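Local structure of endoglucanase A (Clostridium longisporum, 6Q1I) at residues E298-Y303 and C314-N319; M21-N26 and R351-V356. The protein hydrolyses internal beta-1,4-glucosidic bonds of cellulose, lichenan and barley beta-glucan, and also cleaves xylan, through the family 5 glycoside hydrolase domain described here. All blocks are in the same frame, centred on the assembly; numbering follows the deposited sequence. Where two conformers were deposited one is given.

Overall arrangement
Both contacts are buried seats of an outer helix on the eight-stranded parallel barrel, and they lie side by side, their centres about 9 Å apart. Strands 314-318 and 23-27 are the last and first of the barrel, joined at its closure by backbone hydrogen bonds, among them a probable one from N26 N to W316 O. In contact 1, helix 293-309 meets strand 314-318 through thin packing of alanine, tyrosine, cysteine and tryptophan; in contact 2, helix 343-356 covers the start of strand 23-27, where one tyrosine lies against glycine backbone and a valine. Contact 2 is nearer the surface, its tyrosine being partly exposed. Outside both interfaces, a salt bridge between E301 and R351 joins the two helices.

Contact 1: E298-Y303 and C314-N319; sequences ELAEYY and CVWWDN
Y303 and A300 set helix 293-309 against C314 and W316 of strand 314-318, within the beta-alpha-beta unit that runs from strand 280-285 through this helix to the last strand of the TIM barrel. The nearest approach is at the end where Y303 meets C314: CE1 of the tyrosine lies 4.1 Å from CB of C314, which comes obliquely to the ring. CG of Y303 is anti to the backbone N (chi1 -165°), which extends the ring away from the helix backbone; its OH is hydrogen-bonded to the carbonyl O of A235, just after strand 229-234. This bond ties down the far end of the ring, while I282 and L262 pack against the same side chain. Y303 lies about 8 Å, side chain to side chain, from Q284, the changed residue at the position of the nucleophile inferred by similarity. In one of the two C314 conformers SG lies 5.5 Å from the Y303 ring centroid, obliquely, a doubtful sulfur-aromatic contact.

One turn earlier on the helix the packing is thinner. A300 has just its methyl to offer, and the six-membered part of the W316 indole approaches it. The indole NE1 is turned elsewhere, to a hydrogen bond with the carbonyl O of F330, and L349 and I345 of helix 343-356 also touch the ring. No hydrogen bond crosses between 298-303 and 314-319, and the two bury just 118 Å² together.

On the solvent side of the helix, E298 is exposed and E301 and Y302 are partly so. E301 OE2 is hydrogen-bonded to N355 ND2, and Y302 OH to D263. On the buried side, the A300 methyl CB stops 4.4 Å from W316 CZ3, oblique to the indole ring.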
loop_
_atom_site.group_PDB
_atom_site.type_symbol
_atom_site.label_atom_id
_atom_site.label_comp_id
_atom_site.label_asym_id
_atom_site.label_seq_id
_atom_site.Cartn_x
_atom_site.Cartn_y
_atom_site.Cartn_z
ATOM N N GLU A 298 -18.106 5.997 11.464
ATOM C CA GLU A 298 -17.509 6.470 12.709
ATOM C C GLU A 298 -16.037 6.086 12.784
ATOM O O GLU A 298 -15.184 6.912 13.119
ATOM C CB GLU A 298 -18.269 5.903 13.908
ATOM C CG GLU A 298 -19.587 6.594 14.199
ATOM C CD GLU A 298 -20.106 6.291 15.591
ATOM O OE1 GLU A 298 -21.320 6.043 15.736
ATOM O OE2 GLU A 298 -19.298 6.301 16.543
ATOM N N LEU A 299 -15.725 4.827 12.481
ATOM C CA LEU A 299 -14.336 4.384 12.502
ATOM C C LEU A 299 -13.501 5.144 11.481
ATOM O O LEU A 299 -12.399 5.602 11.792
ATOM C CB LEU A 299 -14.270 2.880 12.237
ATOM C CG LEU A 299 -12.870 2.309 12.022
ATOM C CD1 LEU A 299 -11.990 2.524 13.251
ATOM C CD2 LEU A 299 -12.942 0.831 11.685
ATOM N N ALA A 300 -14.022 5.307 10.262
ATOM C CA ALA A 300 -13.278 6.002 9.215
ATOM C C ALA A 300 -12.883 7.407 9.655
ATOM O O ALA A 300 -11.728 7.817 9.492
ATOM C CB ALA A 300 -14.119 6.060 7.936
ATOM N N GLU A 301 -13.829 8.167 10.205
ATOM C CA GLU A 301 -13.508 9.532 10.605
ATOM C C GLU A 301 -12.506 9.539 11.749
ATOM O O GLU A 301 -11.528 10.294 11.729
ATOM C CB GLU A 301 -14.754 10.315 11.021
ATOM C CG GLU A 301 -14.372 11.751 11.392
ATOM C CD GLU A 301 -15.509 12.599 11.911
ATOM O OE1 GLU A 301 -16.669 12.146 11.891
ATOM O OE2 GLU A 301 -15.226 13.739 12.334
ATOM N N TYR A 302 -12.736 8.707 12.763
ATOM C CA TYR A 302 -11.858 8.730 13.924
ATOM C C TYR A 302 -10.451 8.301 13.540
ATOM O O TYR A 302 -9.464 8.911 13.967
ATOM C CB TYR A 302 -12.405 7.829 15.028
ATOM C CG TYR A 302 -11.703 8.084 16.337
ATOM C CD1 TYR A 302 -12.198 9.029 17.228
ATOM C CD2 TYR A 302 -10.523 7.428 16.669
ATOM C CE1 TYR A 302 -11.557 9.294 18.407
ATOM C CE2 TYR A 302 -9.878 7.691 17.861
ATOM C CZ TYR A 302 -10.401 8.631 18.717
ATOM O OH TYR A 302 -9.788 8.922 19.910
ATOM N N TYR A 303 -10.347 7.257 12.718
ATOM C CA TYR A 303 -9.053 6.747 12.283
ATOM C C TYR A 303 -8.258 7.820 11.553
ATOM O O TYR A 303 -7.094 8.070 11.879
ATOM C CB TYR A 303 -9.300 5.525 11.400
ATOM C CG TYR A 303 -8.127 4.610 11.107
ATOM C CD1 TYR A 303 -6.955 5.081 10.518
ATOM C CD2 TYR A 303 -8.225 3.244 11.347
ATOM C CE1 TYR A 303 -5.912 4.232 10.217
ATOM C CE2 TYR A 303 -7.186 2.382 11.032
ATOM C CZ TYR A 303 -6.026 2.885 10.482
ATOM O OH TYR A 303 -4.974 2.048 10.166
ATOM N N CYS A 314 -2.841 7.833 5.832
ATOM C CA CYS A 314 -3.518 6.547 5.799
ATOM C C CYS A 314 -4.278 6.428 4.491
ATOM O O CYS A 314 -4.923 7.374 4.032
ATOM C CB CYS A 314 -4.412 6.350 7.026
ATOM S SG CYS A 314 -5.484 7.743 7.383
ATOM N N VAL A 315 -4.177 5.245 3.889
ATOM C CA VAL A 315 -4.603 5.004 2.510
ATOM C C VAL A 315 -5.641 3.876 2.509
ATOM O O VAL A 315 -5.323 2.716 2.811
ATOM C CB VAL A 315 -3.396 4.666 1.625
ATOM C CG1 VAL A 315 -3.791 4.653 0.170
ATOM C CG2 VAL A 315 -2.239 5.658 1.849
ATOM N N TRP A 316 -6.886 4.214 2.162
ATOM C CA TRP A 316 -7.968 3.233 2.159
ATOM C C TRP A 316 -7.766 2.218 1.032
ATOM O O TRP A 316 -7.422 2.587 -0.090
ATOM C CB TRP A 316 -9.305 3.957 1.965
ATOM C CG TRP A 316 -10.502 3.039 2.027
ATOM C CD1 TRP A 316 -10.973 2.235 1.024
ATOM C CD2 TRP A 316 -11.366 2.817 3.154
ATOM N NE1 TRP A 316 -12.074 1.526 1.455
ATOM C CE2 TRP A 316 -12.340 1.870 2.754
ATOM C CE3 TRP A 316 -11.429 3.342 4.452
ATOM C CZ2 TRP A 316 -13.357 1.435 3.609
ATOM C CZ3 TRP A 316 -12.447 2.920 5.290
ATOM C CH2 TRP A 316 -13.392 1.971 4.868
ATOM N N TRP A 317 -7.998 0.934 1.334
ATOM C CA TRP A 317 -7.944 -0.127 0.320
ATOM C C TRP A 317 -9.290 -0.216 -0.404
ATOM O O TRP A 317 -10.281 -0.658 0.180
ATOM C CB TRP A 317 -7.606 -1.476 0.966
ATOM C CG TRP A 317 -7.525 -2.567 -0.052
ATOM C CD1 TRP A 317 -8.476 -3.526 -0.315
ATOM C CD2 TRP A 317 -6.466 -2.788 -0.995
ATOM N NE1 TRP A 317 -8.067 -4.321 -1.364
ATOM C CE2 TRP A 317 -6.841 -3.887 -1.802
ATOM C CE3 TRP A 317 -5.235 -2.166 -1.233
ATOM C CZ2 TRP A 317 -6.019 -4.387 -2.812
ATOM C CZ3 TRP A 317 -4.421 -2.658 -2.243
ATOM C CH2 TRP A 317 -4.817 -3.752 -3.024
ATOM N N ASP A 318 -9.343 0.190 -1.675
ATOM C CA ASP A 318 -10.581 0.163 -2.461
ATOM C C ASP A 318 -10.450 -0.806 -3.636
ATOM O O ASP A 318 -9.854 -0.477 -4.666
ATOM C CB ASP A 318 -10.974 1.554 -2.955
ATOM C CG ASP A 318 -12.400 1.593 -3.476
ATOM O OD1 ASP A 318 -12.891 0.520 -3.877
ATOM O OD2 ASP A 318 -13.028 2.672 -3.467
ATOM N N ASN A 319 -11.024 -1.998 -3.482
ATOM C CA ASN A 319 -10.987 -3.020 -4.519
ATOM C C ASN A 319 -12.247 -3.054 -5.372
ATOM O O ASN A 319 -12.411 -3.982 -6.162
ATOM C CB ASN A 319 -10.705 -4.397 -3.916
ATOM C CG ASN A 319 -11.720 -4.804 -2.871
ATOM O OD1 ASN A 319 -12.712 -4.110 -2.642
ATOM N ND2 ASN A 319 -11.462 -5.931 -2.212
#

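Contact 2: M21-N26 and R351-V356; sequences MGVGWN and RGYKNV
At the start of the first barrel strand, 23-27, G22 and V23 are covered by Y353 from the C-terminal helix 343-356. G22 is the first residue to leave helical geometry after helix 14-20, and its positive phi (65°) turns the chain toward the strand. Its CA lies 3.6 Å from CE1 of Y353, the closest approach between the two segments, and 3.8 Å from CD1. The glycine has no side chain, and the ring lies directly against its backbone. The ring meets this backbone obliquely, with CD1 also 4.0 Å from V23 N.

The ring of Y353 swings out on the side opposite the backbone N (chi1 170°) and lies over this turn. Nearer the helix, its CB touches CG1 of V23 at 3.9 Å. V304 and F69 also pack on V23, while K70 and Q308 touch Y353, whose ring additionally meets that of H357, the planes about 25° apart. All contacts between 21-26 and 351-356 are van der Waals, with no hydrogen bond between them. A C-terminal helix laid on the outside of the first strand, beside the last, completes the helical layer of a (beta/alpha)8 barrel.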
loop_
_atom_site.group_PDB
_atom_site.type_symbol
_atom_site.label_atom_id
_atom_site.label_comp_id
_atom_site.label_asym_id
_atom_site.label_seq_id
_atom_site.Cartn_x
_atom_site.Cartn_y
_atom_site.Cartn_z
ATOM N N MET A 21 0.680 14.088 2.734
ATOM C CA MET A 21 0.018 13.030 1.969
ATOM C C MET A 21 -1.455 12.827 2.326
ATOM O O MET A 21 -2.193 12.222 1.540
ATOM C CB MET A 21 0.801 11.723 2.123
ATOM C CG MET A 21 2.131 11.724 1.386
ATOM S SD MET A 21 3.162 10.295 1.780
ATOM C CE MET A 21 2.180 8.942 1.150
ATOM N N GLY A 22 -1.903 13.301 3.482
ATOM C CA GLY A 22 -3.320 13.324 3.783
ATOM C C GLY A 22 -3.916 11.939 3.874
ATOM O O GLY A 22 -3.277 10.984 4.324
ATOM N N VAL A 23 -5.196 11.849 3.517
ATOM C CA VAL A 23 -5.881 10.569 3.372
ATOM C C VAL A 23 -5.800 10.145 1.914
ATOM O O VAL A 23 -5.892 10.971 0.991
ATOM C CB VAL A 23 -7.326 10.619 3.912
ATOM C CG1 VAL A 23 -8.215 11.607 3.141
ATOM C CG2 VAL A 23 -7.943 9.240 3.905
ATOM N N GLY A 24 -5.592 8.844 1.703
ATOM C CA GLY A 24 -5.335 8.314 0.383
ATOM C C GLY A 24 -6.273 7.177 0.018
ATOM O O GLY A 24 -7.103 6.729 0.820
ATOM N N TRP A 25 -6.090 6.700 -1.210
ATOM C CA TRP A 25 -6.968 5.707 -1.816
ATOM C C TRP A 25 -6.132 4.755 -2.657
ATOM O O TRP A 25 -5.274 5.201 -3.420
ATOM C CB TRP A 25 -8.000 6.456 -2.660
ATOM C CG TRP A 25 -9.078 5.649 -3.321
ATOM C CD1 TRP A 25 -10.288 5.319 -2.795
ATOM C CD2 TRP A 25 -9.061 5.122 -4.654
ATOM N NE1 TRP A 25 -11.033 4.621 -3.719
ATOM C CE2 TRP A 25 -10.297 4.479 -4.864
ATOM C CE3 TRP A 25 -8.124 5.139 -5.692
ATOM C CZ2 TRP A 25 -10.614 3.852 -6.065
ATOM C CZ3 TRP A 25 -8.446 4.512 -6.886
ATOM C CH2 TRP A 25 -9.675 3.878 -7.058
ATOM N N ASN A 26 -6.360 3.443 -2.489
ATOM C CA ASN A 26 -5.695 2.408 -3.276
ATOM C C ASN A 26 -6.545 2.021 -4.476
ATOM O O ASN A 26 -7.730 1.705 -4.317
ATOM C CB ASN A 26 -5.529 1.108 -2.475
ATOM C CG ASN A 26 -4.337 1.102 -1.559
ATOM O OD1 ASN A 26 -3.235 0.739 -1.970
ATOM N ND2 ASN A 26 -4.561 1.428 -0.291
ATOM N N ARG A 351 -13.847 14.145 6.039
ATOM C CA ARG A 351 -14.094 14.930 7.244
ATOM C C ARG A 351 -12.982 14.719 8.270
ATOM O O ARG A 351 -12.538 15.677 8.915
ATOM C CB ARG A 351 -15.462 14.559 7.824
ATOM C CG ARG A 351 -15.839 15.311 9.076
ATOM C CD ARG A 351 -17.304 15.107 9.427
ATOM N NE ARG A 351 -17.671 13.715 9.688
ATOM C CZ ARG A 351 -18.472 12.973 8.920
ATOM N NH1 ARG A 351 -19.023 13.453 7.813
ATOM N NH2 ARG A 351 -18.739 11.735 9.285
ATOM N N GLY A 352 -12.503 13.481 8.420
ATOM C CA GLY A 352 -11.417 13.236 9.357
ATOM C C GLY A 352 -10.143 13.961 8.964
ATOM O O GLY A 352 -9.427 14.487 9.820
ATOM N N TYR A 353 -9.856 14.016 7.661
ATOM C CA TYR A 353 -8.718 14.790 7.179
ATOM C C TYR A 353 -8.905 16.278 7.470
ATOM O O TYR A 353 -8.002 16.942 7.996
ATOM C CB TYR A 353 -8.519 14.539 5.675
ATOM C CG TYR A 353 -7.517 15.489 5.074
ATOM C CD1 TYR A 353 -6.156 15.320 5.286
ATOM C CD2 TYR A 353 -7.931 16.589 4.350
ATOM C CE1 TYR A 353 -5.234 16.212 4.777
ATOM C CE2 TYR A 353 -7.021 17.489 3.832
ATOM C CZ TYR A 353 -5.671 17.298 4.056
ATOM O OH TYR A 353 -4.754 18.197 3.560
ATOM N N LYS A 354 -10.086 16.814 7.157
ATOM C CA LYS A 354 -10.354 18.234 7.360
ATOM C C LYS A 354 -10.441 18.618 8.832
ATOM O O LYS A 354 -10.290 19.798 9.166
ATOM C CB LYS A 354 -11.643 18.612 6.631
ATOM C CG LYS A 354 -11.518 18.600 5.114
ATOM C CD LYS A 354 -10.441 19.551 4.600
ATOM C CE LYS A 354 -10.662 20.993 5.041
ATOM N NZ LYS A 354 -9.523 21.858 4.627
ATOM N N ASN A 355 -10.691 17.659 9.722
ATOM C CA ASN A 355 -10.638 17.954 11.147
ATOM C C ASN A 355 -9.260 18.454 11.545
ATOM O O ASN A 355 -9.127 19.236 12.492
ATOM C CB ASN A 355 -10.938 16.695 11.965
ATOM C CG ASN A 355 -12.405 16.315 11.967
ATOM O OD1 ASN A 355 -13.281 17.142 11.710
ATOM N ND2 ASN A 355 -12.681 15.056 12.296
ATOM N N VAL A 356 -8.227 18.000 10.843
ATOM C CA VAL A 356 -6.846 18.317 11.173
ATOM C C VAL A 356 -6.280 19.385 10.252
ATOM O O VAL A 356 -5.522 20.252 10.693
ATOM C CB VAL A 356 -6.002 17.023 11.107
ATOM C CG1 VAL A 356 -4.549 17.325 11.423
ATOM C CG2 VAL A 356 -6.570 15.971 12.070
#